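Side-chain contacts in berberine bridge enzyme-like protein (Arabidopsis thaliana, PDB 5D79), which binds FAD as an oxidoreductase of the berberine bridge enzyme-like family and is involved in adaptation to salt stress: residues G154-Y157 with Y158-K162; S335-E338 with S339-W342. One frame throughout, in Å; residues are numbered along the deposited sequence.

Interaction 1 of 2, residues G154-Y157 with Y158-K162; sequences GELY and YEIGK
Leu156 and Ile160 meet one turn apart on the buried side of helix 153-163, and the same pair is joined through the backbone. Ile160 N reaches Leu156 O at 3.1 Å with an N-H...O angle of 175°, while the side chains touch where Leu156 CG lies 4.0 Å from Ile160 CD1. Ile160 CG1 is turned back beside its own backbone N, opposite the carbonyl carbon (chi1 -58°), which lays CG1 against the Leu156 carbonyl and carries CD1 on to the leucine; Phe169 packs on both residues. Three further i to i+4 bonds cross from 154-157 to 158-162. Tyr158 N donates to Gly154 O and Glu159 N to Glu155 O, each donor standing somewhat out of the carbonyl plane, whereas Gly161 N meets Tyr157 O at 2.7 Å, nearly in line with the C=O bond. This helix belongs to the PCMH-type FAD-binding domain, where strand 136-139 packs along it through Ile136 and Leu138.

The polar ends of Tyr157 and Glu155 find their partners outside 154-162. Tyr157 OH is hydrogen-bonded to Gly172 O, and its ring packs against Ile337 and Val340 of helix 336-343. Glu155 divides its carboxylate: OE1 accepts from Thr152 N near the start of the helix, and OE2 forms a salt bridge with Arg358, so both oxygens are engaged and rotation of the group is restrained. On the more exposed side, Tyr158 CB rests 3.4 Å from Gly154 O, and its ring swings out with CG opposite the backbone N (chi1 -176°). Lys162, one turn on, lays CG over one face of that ring near its rim, 3.4 Å above the plane, while Lys162 N donates to Tyr158 O at 3.0 Å.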
ATOM      1  N   GLY A 154       5.888   9.167   4.903  1.00 14.72           N
ATOM      2  CA  GLY A 154       6.353   9.913   6.055  1.00 18.41           C
ATOM      3  C   GLY A 154       7.081  11.208   5.721  1.00 19.52           C
ATOM      4  O   GLY A 154       6.862  12.236   6.366  1.00 15.46           O
ATOM      5  N   GLU A 155       7.950  11.169   4.717  1.00 19.41           N
ATOM      6  CA  GLU A 155       8.683  12.365   4.312  1.00 21.02           C
ATOM      7  C   GLU A 155       7.703  13.405   3.768  1.00 19.55           C
ATOM      8  O   GLU A 155       7.816  14.604   4.065  1.00 18.68           O
ATOM      9  CB  GLU A 155       9.763  12.023   3.271  1.00 21.59           C
ATOM     10  CG  GLU A 155      10.961  11.254   3.837  1.00 24.73           C
ATOM     11  CD  GLU A 155      11.768  10.480   2.778  1.00 24.74           C
ATOM     12  OE1 GLU A 155      11.386  10.468   1.585  1.00 19.31           O
ATOM     13  OE2 GLU A 155      12.791   9.872   3.161  1.00 27.51           O
ATOM     14  N   LEU A 156       6.738  12.941   2.980  1.00 18.48           N
ATOM     15  CA  LEU A 156       5.729  13.827   2.420  1.00 21.53           C
ATOM     16  C   LEU A 156       4.910  14.479   3.538  1.00 23.80           C
ATOM     17  O   LEU A 156       4.715  15.706   3.564  1.00 23.62           O
ATOM     18  CB  LEU A 156       4.814  13.063   1.466  1.00 18.30           C
ATOM     19  CG  LEU A 156       3.618  13.881   0.998  1.00 13.98           C
ATOM     20  CD1 LEU A 156       4.090  15.062   0.166  1.00 16.37           C
ATOM     21  CD2 LEU A 156       2.655  13.006   0.220  1.00 14.81           C
ATOM     22  N   TYR A 157       4.437  13.645   4.457  1.00 19.19           N
ATOM     23  CA  TYR A 157       3.714  14.114   5.624  1.00 18.64           C
ATOM     24  C   TYR A 157       4.493  15.201   6.350  1.00 19.85           C
ATOM     25  O   TYR A 157       3.941  16.245   6.718  1.00 22.57           O
ATOM     26  CB  TYR A 157       3.437  12.951   6.572  1.00 16.44           C
ATOM     27  CG  TYR A 157       2.385  12.010   6.072  1.00 17.06           C
ATOM     28  CD1 TYR A 157       1.512  12.392   5.068  1.00 19.81           C
ATOM     29  CD2 TYR A 157       2.254  10.729   6.603  1.00 15.02           C
ATOM     30  CE1 TYR A 157       0.532  11.521   4.606  1.00 19.33           C
ATOM     31  CE2 TYR A 157       1.273   9.856   6.153  1.00 11.44           C
ATOM     32  CZ  TYR A 157       0.420  10.265   5.159  1.00 12.47           C
ATOM     33  OH  TYR A 157      -0.552   9.420   4.700  1.00 17.53           O
ATOM     34  N   TYR A 158       5.782  14.947   6.543  1.00 16.95           N
ATOM     35  CA  TYR A 158       6.646  15.841   7.303  1.00 18.69           C
ATOM     36  C   TYR A 158       6.755  17.191   6.627  1.00 19.11           C
ATOM     37  O   TYR A 158       6.728  18.228   7.279  1.00 19.83           O
ATOM     38  CB  TYR A 158       8.031  15.224   7.472  1.00 17.35           C
ATOM     39  CG  TYR A 158       8.967  16.036   8.320  1.00 20.25           C
ATOM     40  CD1 TYR A 158       8.776  16.141   9.698  1.00 20.96           C
ATOM     41  CD2 TYR A 158      10.057  16.688   7.753  1.00 18.56           C
ATOM     42  CE1 TYR A 158       9.647  16.879  10.485  1.00 20.36           C
ATOM     43  CE2 TYR A 158      10.932  17.426   8.530  1.00 20.76           C
ATOM     44  CZ  TYR A 158      10.725  17.519   9.892  1.00 21.39           C
ATOM     45  OH  TYR A 158      11.600  18.257  10.656  1.00 20.59           O
ATOM     46  N   GLU A 159       6.867  17.169   5.307  1.00 21.40           N
ATOM     47  CA  GLU A 159       7.053  18.391   4.538  1.00 22.63           C
ATOM     48  C   GLU A 159       5.798  19.273   4.637  1.00 19.66           C
ATOM     49  O   GLU A 159       5.879  20.468   4.925  1.00 18.25           O
ATOM     50  CB  GLU A 159       7.404  18.023   3.089  1.00 19.73           C
ATOM     51  CG  GLU A 159       7.804  19.177   2.180  1.00 23.92           C
ATOM     52  CD  GLU A 159       8.981  20.002   2.687  1.00 28.06           C
ATOM     53  OE1 GLU A 159       9.930  19.445   3.313  1.00 25.22           O
ATOM     54  OE2 GLU A 159       8.936  21.229   2.437  1.00 27.20           O
ATOM     55  N   ILE A 160       4.642  18.654   4.424  1.00 22.09           N
ATOM     56  CA  ILE A 160       3.353  19.293   4.651  1.00 18.64           C
ATOM     57  C   ILE A 160       3.180  19.792   6.089  1.00 21.29           C
ATOM     58  O   ILE A 160       3.013  20.987   6.322  1.00 20.42           O
ATOM     59  CB  ILE A 160       2.211  18.330   4.348  1.00 17.22           C
ATOM     60  CG1 ILE A 160       2.304  17.831   2.906  1.00 19.13           C
ATOM     61  CG2 ILE A 160       0.887  19.008   4.616  1.00 15.13           C
ATOM     62  CD1 ILE A 160       1.346  16.705   2.588  1.00 17.05           C
ATOM     63  N   GLY A 161       3.229  18.873   7.048  1.00 15.83           N
ATOM     64  CA  GLY A 161       2.895  19.179   8.424  1.00 15.87           C
ATOM     65  C   GLY A 161       3.755  20.230   9.093  1.00 21.24           C
ATOM     66  O   GLY A 161       3.264  20.982   9.931  1.00 19.32           O
ATOM     67  N   LYS A 162       5.038  20.279   8.733  1.00 24.29           N
ATOM     68  CA  LYS A 162       5.975  21.277   9.266  1.00 23.50           C
ATOM     69  C   LYS A 162       5.750  22.672   8.676  1.00 26.29           C
ATOM     70  O   LYS A 162       6.183  23.664   9.257  1.00 20.52           O
ATOM     71  CB  LYS A 162       7.419  20.851   8.997  1.00 23.43           C
ATOM     72  CG  LYS A 162       7.878  19.671   9.802  1.00 18.78           C
ATOM     73  CD  LYS A 162       8.318  20.109  11.174  1.00 19.40           C
ATOM     74  CE  LYS A 162       9.534  21.026  11.088  1.00 20.75           C
ATOM     75  NZ  LYS A 162       9.993  21.449  12.432  1.00 21.45           N
TER

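Interaction 2 of 2, residues S335-E338 with S339-W342; sequences SWIE and SVLW
A capping box opens helix 336-343, and just inside it Ser339 and Val340 close on Trp336. Ser335 is the N-cap: its OG accepts from Glu338 N at 3.2 Å, and Glu338 OE1 returns the bond by taking Ser335 N at 3.2 Å, almost straight at 177°. Ser335 O in turn receives Ser339 N. Trp336 O takes two donors in the carbonyl plane: Val340 N at 3.1 Å, and Ser339 OG at 2.5 Å on a lone pair. A chi1 of 80° sets that hydroxyl between the serine's own N and carbonyl carbon, where it can fold back on the preceding turn. Val340 CG2 sits over one face of the indole, toward its rim, in a CH-pi contact 3.9 Å from the six-membered ring centroid and 3.6 Å from Trp336 CZ2. Ile337 CD1 touches the same methyl. With Trp336 cut back to an alanine, Val340 CG2 would probably lose its aromatic face and Tyr157 its edge-to-face partner. Ser339 also packs on Ile253 and Val255, placing this helix against the seven-stranded antiparallel sheet; the first turn of the helix is a classic reciprocal N-terminal capping box.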
ATOM      1  N   SER A 335      -3.446  18.295  16.034  1.00 21.12           N
ATOM      2  CA  SER A 335      -3.395  18.645  14.612  1.00 20.71           C
ATOM      3  C   SER A 335      -3.439  17.372  13.757  1.00 18.71           C
ATOM      4  O   SER A 335      -3.243  16.276  14.265  1.00 16.88           O
ATOM      5  CB  SER A 335      -2.144  19.466  14.305  1.00 18.76           C
ATOM      6  OG  SER A 335      -0.984  18.665  14.419  1.00 18.00           O
ATOM      7  N   TRP A 336      -3.708  17.505  12.464  1.00 16.65           N
ATOM      8  CA  TRP A 336      -3.741  16.318  11.627  1.00 15.05           C
ATOM      9  C   TRP A 336      -2.359  15.676  11.569  1.00 14.74           C
ATOM     10  O   TRP A 336      -2.230  14.461  11.656  1.00 17.87           O
ATOM     11  CB  TRP A 336      -4.246  16.635  10.214  1.00 16.81           C
ATOM     12  CG  TRP A 336      -3.919  15.547   9.261  1.00 16.20           C
ATOM     13  CD1 TRP A 336      -4.616  14.386   9.055  1.00 11.33           C
ATOM     14  CD2 TRP A 336      -2.775  15.492   8.399  1.00 18.97           C
ATOM     15  NE1 TRP A 336      -3.974  13.613   8.115  1.00 12.65           N
ATOM     16  CE2 TRP A 336      -2.840  14.265   7.699  1.00 15.90           C
ATOM     17  CE3 TRP A 336      -1.695  16.360   8.156  1.00 14.63           C
ATOM     18  CZ2 TRP A 336      -1.874  13.889   6.766  1.00 16.51           C
ATOM     19  CZ3 TRP A 336      -0.737  15.981   7.231  1.00 17.33           C
ATOM     20  CH2 TRP A 336      -0.831  14.755   6.546  1.00 17.19           C
ATOM     21  N   ILE A 337      -1.320  16.489  11.446  1.00 14.48           N
ATOM     22  CA  ILE A 337       0.011  15.931  11.357  1.00 13.26           C
ATOM     23  C   ILE A 337       0.354  15.201  12.664  1.00 22.79           C
ATOM     24  O   ILE A 337       1.069  14.200  12.652  1.00 22.86           O
ATOM     25  CB  ILE A 337       1.081  17.021  11.029  1.00 21.18           C
ATOM     26  CG1 ILE A 337       2.451  16.373  10.784  1.00 19.59           C
ATOM     27  CG2 ILE A 337       1.170  18.094  12.124  1.00 23.64           C
ATOM     28  CD1 ILE A 337       2.441  15.361   9.644  1.00 18.24           C
ATOM     29  N   GLU A 338      -0.165  15.676  13.790  1.00 20.63           N
ATOM     30  CA  GLU A 338       0.081  14.981  15.045  1.00 18.75           C
ATOM     31  C   GLU A 338      -0.688  13.655  15.075  1.00 19.72           C
ATOM     32  O   GLU A 338      -0.241  12.680  15.689  1.00 17.51           O
ATOM     33  CB  GLU A 338      -0.287  15.872  16.235  1.00 20.36           C
ATOM     34  CG  GLU A 338       0.765  16.942  16.521  1.00 22.78           C
ATOM     35  CD  GLU A 338       0.389  17.871  17.665  1.00 31.07           C
ATOM     36  OE1 GLU A 338      -0.809  18.185  17.831  1.00 32.02           O
ATOM     37  OE2 GLU A 338       1.301  18.292  18.404  1.00 34.27           O
ATOM     38  N   SER A 339      -1.825  13.612  14.384  1.00 20.07           N
ATOM     39  CA  SER A 339      -2.636  12.395  14.311  1.00 19.54           C
ATOM     40  C   SER A 339      -1.935  11.323  13.465  1.00 20.04           C
ATOM     41  O   SER A 339      -2.167  10.129  13.650  1.00 20.98           O
ATOM     42  CB  SER A 339      -4.022  12.696  13.745  1.00 14.47           C
ATOM     43  OG  SER A 339      -3.988  12.792  12.336  1.00 15.84           O
ATOM     44  N   VAL A 340      -1.081  11.762  12.545  1.00 17.82           N
ATOM     45  CA  VAL A 340      -0.228  10.856  11.778  1.00 17.10           C
ATOM     46  C   VAL A 340       0.744  10.100  12.704  1.00 16.06           C
ATOM     47  O   VAL A 340       0.891   8.884  12.611  1.00 16.96           O
ATOM     48  CB  VAL A 340       0.573  11.628  10.682  1.00 14.85           C
ATOM     49  CG1 VAL A 340       1.614  10.736  10.035  1.00 11.84           C
ATOM     50  CG2 VAL A 340      -0.364  12.217   9.627  1.00 16.60           C
ATOM     51  N   LEU A 341       1.410  10.820  13.596  1.00 15.63           N
ATOM     52  CA  LEU A 341       2.283  10.173  14.567  1.00 18.25           C
ATOM     53  C   LEU A 341       1.460   9.251  15.448  1.00 18.96           C
ATOM     54  O   LEU A 341       1.904   8.183  15.852  1.00 15.64           O
ATOM     55  CB  LEU A 341       3.018  11.202  15.436  1.00 17.95           C
ATOM     56  CG  LEU A 341       4.318  11.834  14.941  1.00 23.19           C
ATOM     57  CD1 LEU A 341       4.049  12.716  13.758  1.00 27.02           C
ATOM     58  CD2 LEU A 341       4.941  12.645  16.044  1.00 26.50           C
ATOM     59  N   TRP A 342       0.249   9.689  15.750  1.00 17.82           N
ATOM     60  CA  TRP A 342      -0.623   8.946  16.631  1.00 15.24           C
ATOM     61  C   TRP A 342      -0.906   7.585  16.023  1.00 16.22           C
ATOM     62  O   TRP A 342      -0.656   6.554  16.636  1.00 16.78           O
ATOM     63  CB  TRP A 342      -1.913   9.728  16.858  1.00 15.55           C
ATOM     64  CG  TRP A 342      -2.749   9.278  18.014  1.00 17.19           C
ATOM     65  CD1 TRP A 342      -2.611   9.642  19.335  1.00 17.76           C
ATOM     66  CD2 TRP A 342      -3.878   8.411  17.955  1.00 13.73           C
ATOM     67  NE1 TRP A 342      -3.585   9.038  20.092  1.00 15.83           N
ATOM     68  CE2 TRP A 342      -4.376   8.280  19.268  1.00 15.74           C
ATOM     69  CE3 TRP A 342      -4.518   7.726  16.917  1.00 15.91           C
ATOM     70  CZ2 TRP A 342      -5.485   7.490  19.568  1.00 19.31           C
ATOM     71  CZ3 TRP A 342      -5.618   6.938  17.217  1.00 14.63           C
ATOM     72  CH2 TRP A 342      -6.092   6.830  18.530  1.00 14.25           C
TER

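Overall arrangement
Interactions 1 and 2 lie in separate helices, 153-163 of the FAD-binding domain and 336-343 beside the seven-stranded sheet, yet their centres are only 11 Å apart and they pack directly. Tyr157 is the main bridge: its ring meets Trp336 edge-to-face, with CD1 3.6 Å from Trp336 CH2, while CD2 lies 3.5 Å from Val340 CG1. Ile337 extends the interface to the next turn, its CG1 3.7 Å from Gly161 CA. The cofactor is nearby but not touched by these residues: the side chain of Tyr157 is about 9 Å from FAD and that of Val340 about 12 Å. Gly154 is about 10 Å from the side chain of His111, the histidine known to carry the flavin, although that link is absent here.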